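PDB 6RXD: histidine acid phosphatase from Bifidobacterium longum subsp. infantis, which probably removes phosphate groups from inositol hexakisphosphate (phytate) and other inositol polyphosphates, and from 2,3-bisphosphoglycerate, as a histidine acid phosphatase. Local coordinates for residues G130-A143 and G389-E401. Sequence-based numbering, arbitrary orientation.
Sequences GGTIAYQSSGEARA and GSTVATFRFAHAE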
ATOM      1  N   GLY A 130       7.783  -1.093 -32.683  1.00 35.06           N
ATOM      2  CA  GLY A 130       6.781  -2.086 -32.347  1.00 35.23           C
ATOM      3  C   GLY A 130       6.911  -2.681 -30.956  1.00 32.27           C
ATOM      4  O   GLY A 130       6.377  -3.755 -30.685  1.00 36.27           O
ATOM      5  N   GLY A 131       7.609  -1.987 -30.065  1.00 25.91           N
ATOM      6  CA  GLY A 131       7.766  -2.478 -28.705  1.00 24.73           C
ATOM      7  C   GLY A 131       6.428  -2.421 -27.997  1.00 25.61           C
ATOM      8  O   GLY A 131       5.658  -1.493 -28.235  1.00 30.34           O
ATOM      9  N   THR A 132       6.135  -3.402 -27.146  1.00 19.74           N
ATOM     10  CA  THR A 132       4.823  -3.444 -26.503  1.00 19.76           C
ATOM     11  C   THR A 132       4.877  -3.247 -24.990  1.00 21.90           C
ATOM     12  O   THR A 132       5.900  -3.504 -24.336  1.00 21.57           O
ATOM     13  CB  THR A 132       4.051  -4.739 -26.833  1.00 28.50           C
ATOM     14  OG1 THR A 132       4.770  -5.868 -26.328  1.00 32.77           O
ATOM     15  CG2 THR A 132       3.875  -4.884 -28.348  1.00 29.54           C
ATOM     16  N   ILE A 133       3.755  -2.795 -24.444  1.00 15.97           N
ATOM     17  CA  ILE A 133       3.639  -2.524 -23.012  1.00 14.65           C
ATOM     18  C   ILE A 133       2.642  -3.502 -22.394  1.00 19.69           C
ATOM     19  O   ILE A 133       1.539  -3.680 -22.916  1.00 18.50           O
ATOM     20  CB  ILE A 133       3.130  -1.092 -22.786  1.00 18.99           C
ATOM     21  CG1 ILE A 133       4.143  -0.070 -23.318  1.00 27.51           C
ATOM     22  CG2 ILE A 133       2.835  -0.832 -21.309  1.00 22.01           C
ATOM     23  CD1 ILE A 133       3.648   1.369 -23.263  1.00 30.20           C
ATOM     24  N   ALA A 134       3.017  -4.142 -21.290  1.00 17.02           N
ATOM     25  CA  ALA A 134       2.094  -5.059 -20.608  1.00 14.20           C
ATOM     26  C   ALA A 134       1.590  -4.436 -19.324  1.00 16.52           C
ATOM     27  O   ALA A 134       2.389  -4.056 -18.471  1.00 15.42           O
ATOM     28  CB  ALA A 134       2.777  -6.394 -20.314  1.00 17.26           C
ATOM     29  N   TYR A 135       0.270  -4.318 -19.194  1.00 15.32           N
ATOM     30  CA  TYR A 135      -0.347  -3.846 -17.958  1.00 14.23           C
ATOM     31  C   TYR A 135      -0.892  -5.044 -17.204  1.00 14.60           C
ATOM     32  O   TYR A 135      -1.532  -5.912 -17.797  1.00 16.31           O
ATOM     33  CB  TYR A 135      -1.499  -2.884 -18.275  1.00 14.88           C
ATOM     34  CG  TYR A 135      -1.062  -1.498 -18.691  1.00 17.83           C
ATOM     35  CD1 TYR A 135      -0.644  -0.575 -17.742  1.00 18.27           C
ATOM     36  CD2 TYR A 135      -1.087  -1.104 -20.026  1.00 22.89           C
ATOM     37  CE1 TYR A 135      -0.251   0.695 -18.105  1.00 19.22           C
ATOM     38  CE2 TYR A 135      -0.687   0.177 -20.401  1.00 21.87           C
ATOM     39  CZ  TYR A 135      -0.276   1.064 -19.429  1.00 20.61           C
ATOM     40  OH  TYR A 135       0.120   2.336 -19.769  1.00 28.36           O
ATOM     41  N   GLN A 136      -0.633  -5.108 -15.902  1.00 14.73           N
ATOM     42  CA  GLN A 136      -1.116  -6.228 -15.103  1.00 14.06           C
ATOM     43  C   GLN A 136      -1.713  -5.746 -13.804  1.00 14.77           C
ATOM     44  O   GLN A 136      -1.270  -4.743 -13.252  1.00 15.08           O
ATOM     45  CB  GLN A 136       0.023  -7.197 -14.778  1.00 15.10           C
ATOM     46  CG  GLN A 136       0.669  -7.814 -16.008  1.00 16.29           C
ATOM     47  CD  GLN A 136       1.769  -8.803 -15.657  1.00 19.50           C
ATOM     48  OE1 GLN A 136       2.088  -9.016 -14.484  1.00 20.60           O
ATOM     49  NE2 GLN A 136       2.359  -9.404 -16.680  1.00 16.99           N
ATOM     50  N   SER A 137      -2.722  -6.466 -13.322  1.00 13.63           N
ATOM     51  CA  SER A 137      -3.219  -6.238 -11.969  1.00 13.46           C
ATOM     52  C   SER A 137      -3.537  -7.559 -11.274  1.00 15.51           C
ATOM     53  O   SER A 137      -3.512  -8.614 -11.892  1.00 16.57           O
ATOM     54  CB  SER A 137      -4.435  -5.312 -11.977  1.00 26.40           C
ATOM     55  OG  SER A 137      -5.631  -6.050 -11.931  0.90 27.80           O
ATOM     56  N   SER A 138      -3.806  -7.491  -9.972  1.00 14.43           N
ATOM     57  CA  SER A 138      -4.183  -8.667  -9.209  1.00 12.83           C
ATOM     58  C   SER A 138      -5.551  -9.166  -9.654  1.00 16.87           C
ATOM     59  O   SER A 138      -5.901 -10.325  -9.422  1.00 19.60           O
ATOM     60  CB  SER A 138      -4.251  -8.306  -7.731  1.00 12.52           C
ATOM     61  OG  SER A 138      -5.232  -7.306  -7.529  1.00 16.73           O
ATOM     62  N   GLY A 139      -6.336  -8.282 -10.267  1.00 18.76           N
ATOM     63  CA  GLY A 139      -7.704  -8.619 -10.638  1.00 15.13           C
ATOM     64  C   GLY A 139      -8.684  -7.954  -9.692  1.00 18.07           C
ATOM     65  O   GLY A 139      -9.906  -8.011  -9.885  1.00 22.21           O
ATOM     66  N   GLU A 140      -8.152  -7.325  -8.653  1.00 15.78           N
ATOM     67  CA  GLU A 140      -9.001  -6.607  -7.706  1.00 16.47           C
ATOM     68  C   GLU A 140      -9.332  -5.242  -8.311  1.00 18.08           C
ATOM     69  O   GLU A 140      -8.465  -4.588  -8.881  1.00 19.05           O
ATOM     70  CB  GLU A 140      -8.284  -6.473  -6.357  1.00 19.19           C
ATOM     71  CG  GLU A 140      -9.156  -5.981  -5.206  1.00 20.77           C
ATOM     72  CD  GLU A 140      -9.254  -4.480  -5.164  1.00 26.15           C
ATOM     73  OE1 GLU A 140      -8.270  -3.814  -5.547  1.00 25.25           O
ATOM     74  OE2 GLU A 140     -10.307  -3.961  -4.743  1.00 26.08           O
ATOM     75  N   ALA A 141     -10.584  -4.814  -8.189  1.00 17.51           N
ATOM     76  CA  ALA A 141     -11.060  -3.646  -8.926  1.00 20.34           C
ATOM     77  C   ALA A 141     -10.318  -2.343  -8.637  1.00 15.61           C
ATOM     78  O   ALA A 141     -10.044  -1.577  -9.557  1.00 18.08           O
ATOM     79  CB  ALA A 141     -12.568  -3.469  -8.733  1.00 23.50           C
ATOM     80  N   ARG A 142      -9.999  -2.073  -7.372  1.00 15.44           N
ATOM     81  CA  ARG A 142      -9.289  -0.836  -7.044  1.00 16.99           C
ATOM     82  C   ARG A 142      -7.850  -0.837  -7.567  1.00 18.25           C
ATOM     83  O   ARG A 142      -7.321   0.212  -7.932  1.00 17.39           O
ATOM     84  CB  ARG A 142      -9.317  -0.560  -5.540  1.00 20.83           C
ATOM     85  CG  ARG A 142     -10.478   0.334  -5.083  1.00 31.08           C
ATOM     86  CD  ARG A 142     -11.830  -0.357  -5.138  1.00 32.24           C
ATOM     87  NE  ARG A 142     -12.497  -0.204  -6.429  1.00 31.99           N
ATOM     88  CZ  ARG A 142     -13.648  -0.790  -6.746  1.00 32.75           C
ATOM     89  NH1 ARG A 142     -14.189  -0.604  -7.943  1.00 38.52           N
ATOM     90  NH2 ARG A 142     -14.257  -1.570  -5.864  1.00 37.85           N
ATOM     91  N   ALA A 143      -7.224  -2.009  -7.616  1.00 15.78           N
ATOM     92  CA  ALA A 143      -5.882  -2.100  -8.194  1.00 18.00           C
ATOM     93  C   ALA A 143      -5.945  -1.857  -9.703  1.00 15.71           C
ATOM     94  O   ALA A 143      -5.117  -1.145 -10.272  1.00 16.89           O
ATOM     95  CB  ALA A 143      -5.231  -3.455  -7.881  1.00 15.54           C
ATOM     96  N   GLY A 389      12.572 -10.563 -26.808  1.00 15.41           N
ATOM     97  CA  GLY A 389      11.153 -10.278 -26.711  1.00 14.92           C
ATOM     98  C   GLY A 389      10.809  -8.836 -27.015  1.00 17.87           C
ATOM     99  O   GLY A 389      11.678  -7.958 -26.983  1.00 20.51           O
ATOM    100  N   SER A 390       9.538  -8.580 -27.300  1.00 18.00           N
ATOM    101  CA  SER A 390       9.087  -7.261 -27.728  0.59 21.90           C
ATOM    102  C   SER A 390       8.426  -6.453 -26.614  1.00 21.05           C
ATOM    103  O   SER A 390       7.986  -5.334 -26.840  1.00 25.88           O
ATOM    104  CB  SER A 390       8.117  -7.397 -28.904  0.59 24.62           C
ATOM    105  OG  SER A 390       8.751  -7.995 -30.023  0.59 23.63           O
ATOM    106  N   THR A 391       8.337  -7.027 -25.420  1.00 20.14           N
ATOM    107  CA  THR A 391       7.705  -6.303 -24.315  1.00 17.60           C
ATOM    108  C   THR A 391       8.725  -5.391 -23.642  1.00 20.19           C
ATOM    109  O   THR A 391       9.650  -5.865 -22.981  1.00 21.74           O
ATOM    110  CB  THR A 391       7.071  -7.265 -23.301  1.00 17.26           C
ATOM    111  OG1 THR A 391       6.100  -8.080 -23.975  1.00 21.43           O
ATOM    112  CG2 THR A 391       6.385  -6.490 -22.162  1.00 16.60           C
ATOM    113  N   VAL A 392       8.565  -4.081 -23.827  1.00 16.32           N
ATOM    114  CA  VAL A 392       9.552  -3.122 -23.335  1.00 15.92           C
ATOM    115  C   VAL A 392       9.225  -2.623 -21.928  1.00 14.88           C
ATOM    116  O   VAL A 392      10.047  -1.963 -21.292  1.00 15.83           O
ATOM    117  CB  VAL A 392       9.700  -1.911 -24.274  1.00 21.38           C
ATOM    118  CG1 VAL A 392      10.256  -2.346 -25.619  1.00 24.70           C
ATOM    119  CG2 VAL A 392       8.366  -1.186 -24.450  1.00 19.60           C
ATOM    120  N   ALA A 393       8.025  -2.927 -21.451  1.00 14.27           N
ATOM    121  CA  ALA A 393       7.638  -2.519 -20.097  1.00 13.04           C
ATOM    122  C   ALA A 393       6.551  -3.402 -19.525  1.00 13.66           C
ATOM    123  O   ALA A 393       5.653  -3.849 -20.245  1.00 15.67           O
ATOM    124  CB  ALA A 393       7.184  -1.044 -20.087  1.00 15.69           C
ATOM    125  N   THR A 394       6.628  -3.648 -18.218  1.00 13.41           N
ATOM    126  CA  THR A 394       5.565  -4.351 -17.524  1.00 12.42           C
ATOM    127  C   THR A 394       5.184  -3.486 -16.341  1.00 13.10           C
ATOM    128  O   THR A 394       6.013  -3.253 -15.459  1.00 12.63           O
ATOM    129  CB  THR A 394       6.029  -5.738 -17.045  1.00 13.87           C
ATOM    130  OG1 THR A 394       6.551  -6.476 -18.161  1.00 18.05           O
ATOM    131  CG2 THR A 394       4.865  -6.509 -16.440  1.00 13.15           C
ATOM    132  N   PHE A 395       3.950  -2.975 -16.348  1.00 15.34           N
ATOM    133  CA  PHE A 395       3.449  -2.119 -15.272  1.00 17.50           C
ATOM    134  C   PHE A 395       2.399  -2.892 -14.475  1.00 16.29           C
ATOM    135  O   PHE A 395       1.355  -3.275 -15.016  1.00 14.40           O
ATOM    136  CB  PHE A 395       2.826  -0.835 -15.840  1.00 12.80           C
ATOM    137  CG  PHE A 395       3.796   0.045 -16.598  1.00 15.43           C
ATOM    138  CD1 PHE A 395       5.011   0.414 -16.039  1.00 14.42           C
ATOM    139  CD2 PHE A 395       3.478   0.504 -17.867  1.00 17.06           C
ATOM    140  CE1 PHE A 395       5.898   1.240 -16.741  1.00 15.40           C
ATOM    141  CE2 PHE A 395       4.354   1.321 -18.578  1.00 16.56           C
ATOM    142  CZ  PHE A 395       5.566   1.694 -18.011  1.00 15.95           C
ATOM    143  N   ARG A 396       2.681  -3.131 -13.193  1.00 12.65           N
ATOM    144  CA  ARG A 396       1.848  -3.999 -12.356  1.00 11.95           C
ATOM    145  C   ARG A 396       1.207  -3.207 -11.229  1.00 16.35           C
ATOM    146  O   ARG A 396       1.830  -2.291 -10.681  1.00 11.90           O
ATOM    147  CB  ARG A 396       2.699  -5.101 -11.710  1.00 11.85           C
ATOM    148  CG  ARG A 396       3.516  -5.970 -12.661  1.00 14.67           C
ATOM    149  CD  ARG A 396       4.517  -6.759 -11.847  1.00 12.19           C
ATOM    150  NE  ARG A 396       5.401  -7.610 -12.652  1.00 14.66           N
ATOM    151  CZ  ARG A 396       6.560  -7.212 -13.165  1.00 16.42           C
ATOM    152  NH1 ARG A 396       6.982  -5.968 -12.977  1.00 15.03           N
ATOM    153  NH2 ARG A 396       7.300  -8.064 -13.869  1.00 16.89           N
ATOM    154  N   PHE A 397      -0.021  -3.591 -10.872  1.00 13.79           N
ATOM    155  CA  PHE A 397      -0.813  -2.872  -9.872  1.00 12.69           C
ATOM    156  C   PHE A 397      -1.408  -3.837  -8.869  1.00 12.80           C
ATOM    157  O   PHE A 397      -2.034  -4.823  -9.244  1.00 13.90           O
ATOM    158  CB  PHE A 397      -1.900  -2.042 -10.567  1.00 12.36           C
ATOM    159  CG  PHE A 397      -1.323  -1.031 -11.499  1.00 10.87           C
ATOM    160  CD1 PHE A 397      -1.033   0.248 -11.055  1.00 12.30           C
ATOM    161  CD2 PHE A 397      -0.951  -1.399 -12.793  1.00 11.93           C
ATOM    162  CE1 PHE A 397      -0.438   1.171 -11.891  1.00 14.68           C
ATOM    163  CE2 PHE A 397      -0.350  -0.486 -13.640  1.00 15.89           C
ATOM    164  CZ  PHE A 397      -0.089   0.798 -13.195  1.00 15.06           C
ATOM    165  N   ALA A 398      -1.182  -3.564  -7.586  1.00 12.73           N
ATOM    166  CA  ALA A 398      -1.490  -4.539  -6.551  1.00 11.37           C
ATOM    167  C   ALA A 398      -1.782  -3.869  -5.211  1.00 12.89           C
ATOM    168  O   ALA A 398      -2.491  -2.869  -5.160  1.00 13.42           O
ATOM    169  CB  ALA A 398      -0.343  -5.566  -6.432  1.00 14.83           C
ATOM    170  N   HIS A 399      -1.217  -4.405  -4.134  1.00 12.27           N
ATOM    171  CA  HIS A 399      -1.706  -4.110  -2.783  1.00  9.96           C
ATOM    172  C   HIS A 399      -0.618  -3.917  -1.743  1.00 11.16           C
ATOM    173  O   HIS A 399       0.545  -4.254  -1.969  1.00 12.71           O
ATOM    174  CB  HIS A 399      -2.612  -5.264  -2.341  1.00 14.49           C
ATOM    175  CG  HIS A 399      -3.649  -5.605  -3.355  1.00 15.21           C
ATOM    176  ND1 HIS A 399      -4.907  -5.045  -3.342  1.00 14.89           N
ATOM    177  CD2 HIS A 399      -3.592  -6.395  -4.454  1.00 15.89           C
ATOM    178  CE1 HIS A 399      -5.589  -5.487  -4.388  1.00 18.02           C
ATOM    179  NE2 HIS A 399      -4.814  -6.306  -5.076  1.00 16.94           N
ATOM    180  N   ALA A 400      -0.997  -3.402  -0.577  1.00 11.57           N
ATOM    181  CA  ALA A 400      -0.047  -3.326   0.528  1.00  9.85           C
ATOM    182  C   ALA A 400       0.448  -4.714   0.885  1.00 12.40           C
ATOM    183  O   ALA A 400       1.601  -4.891   1.293  1.00 12.70           O
ATOM    184  CB  ALA A 400      -0.690  -2.670   1.736  1.00 11.93           C
ATOM    185  N   GLU A 401      -0.431  -5.702   0.735  1.00 12.30           N
ATOM    186  CA  GLU A 401      -0.079  -7.085   1.021  1.00 12.89           C
ATOM    187  C   GLU A 401       0.926  -7.629   0.019  1.00 13.67           C
ATOM    188  O   GLU A 401       1.517  -8.691   0.238  1.00 14.01           O
ATOM    189  CB  GLU A 401      -1.338  -7.966   1.025  1.00 13.63           C
ATOM    190  CG  GLU A 401      -2.238  -7.779   2.252  1.00 20.09           C
ATOM    191  CD  GLU A 401      -3.044  -6.479   2.235  1.00 27.77           C
ATOM    192  OE1 GLU A 401      -3.537  -6.089   3.312  1.00 33.22           O
ATOM    193  OE2 GLU A 401      -3.203  -5.849   1.163  1.00 20.07           O
TER
HETATM  194  O   HOH W   1       3.919  -9.982 -12.860  1.00 17.19           O
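Strands 132-137 and 391-398 run parallel, 4.6 Å apart at an axis angle of 14°, joined by a ladder of backbone hydrogen bonds that starts with Thr132 N to Ser390 O and ends with Ser138 N to Phe397 O, with a beta bulge between Thr132 and Ile133. On the face of Ile133, Tyr135, Phe395 and Phe397, Phe395 CD2 lies 3.7 Å from both Ile133 CG2 and Tyr135 CE1; the Tyr135 and Phe395 planes are inclined at 45°. Phe397 lies alongside Tyr135 and turns its CE2 to the edge of that ring, while helix 141-157 covers Ile133 and Tyr135. Both strands belong to the central sheet of the histidine phosphatase fold, in which 391-398 also pairs with 34-44. On the other face, Gln136 OE1 takes a 2.6 Å bond from a water that accepts from Arg396 NE at 2.8 Å, and Thr394 CG2 sits over the centre of the guanidinium, whose far nitrogens are salt-bridged to Asp377 and Glu40. Ser138 OG, standing between its own backbone N and carbonyl carbon (chi1 61°), meets His399 NE2 in a 2.7 Å hydrogen bond and accepts from Glu140 N, an ST turn. His399 N-caps helix 400-410 and opens the His-Ala-Glu motif of the MINPP branch.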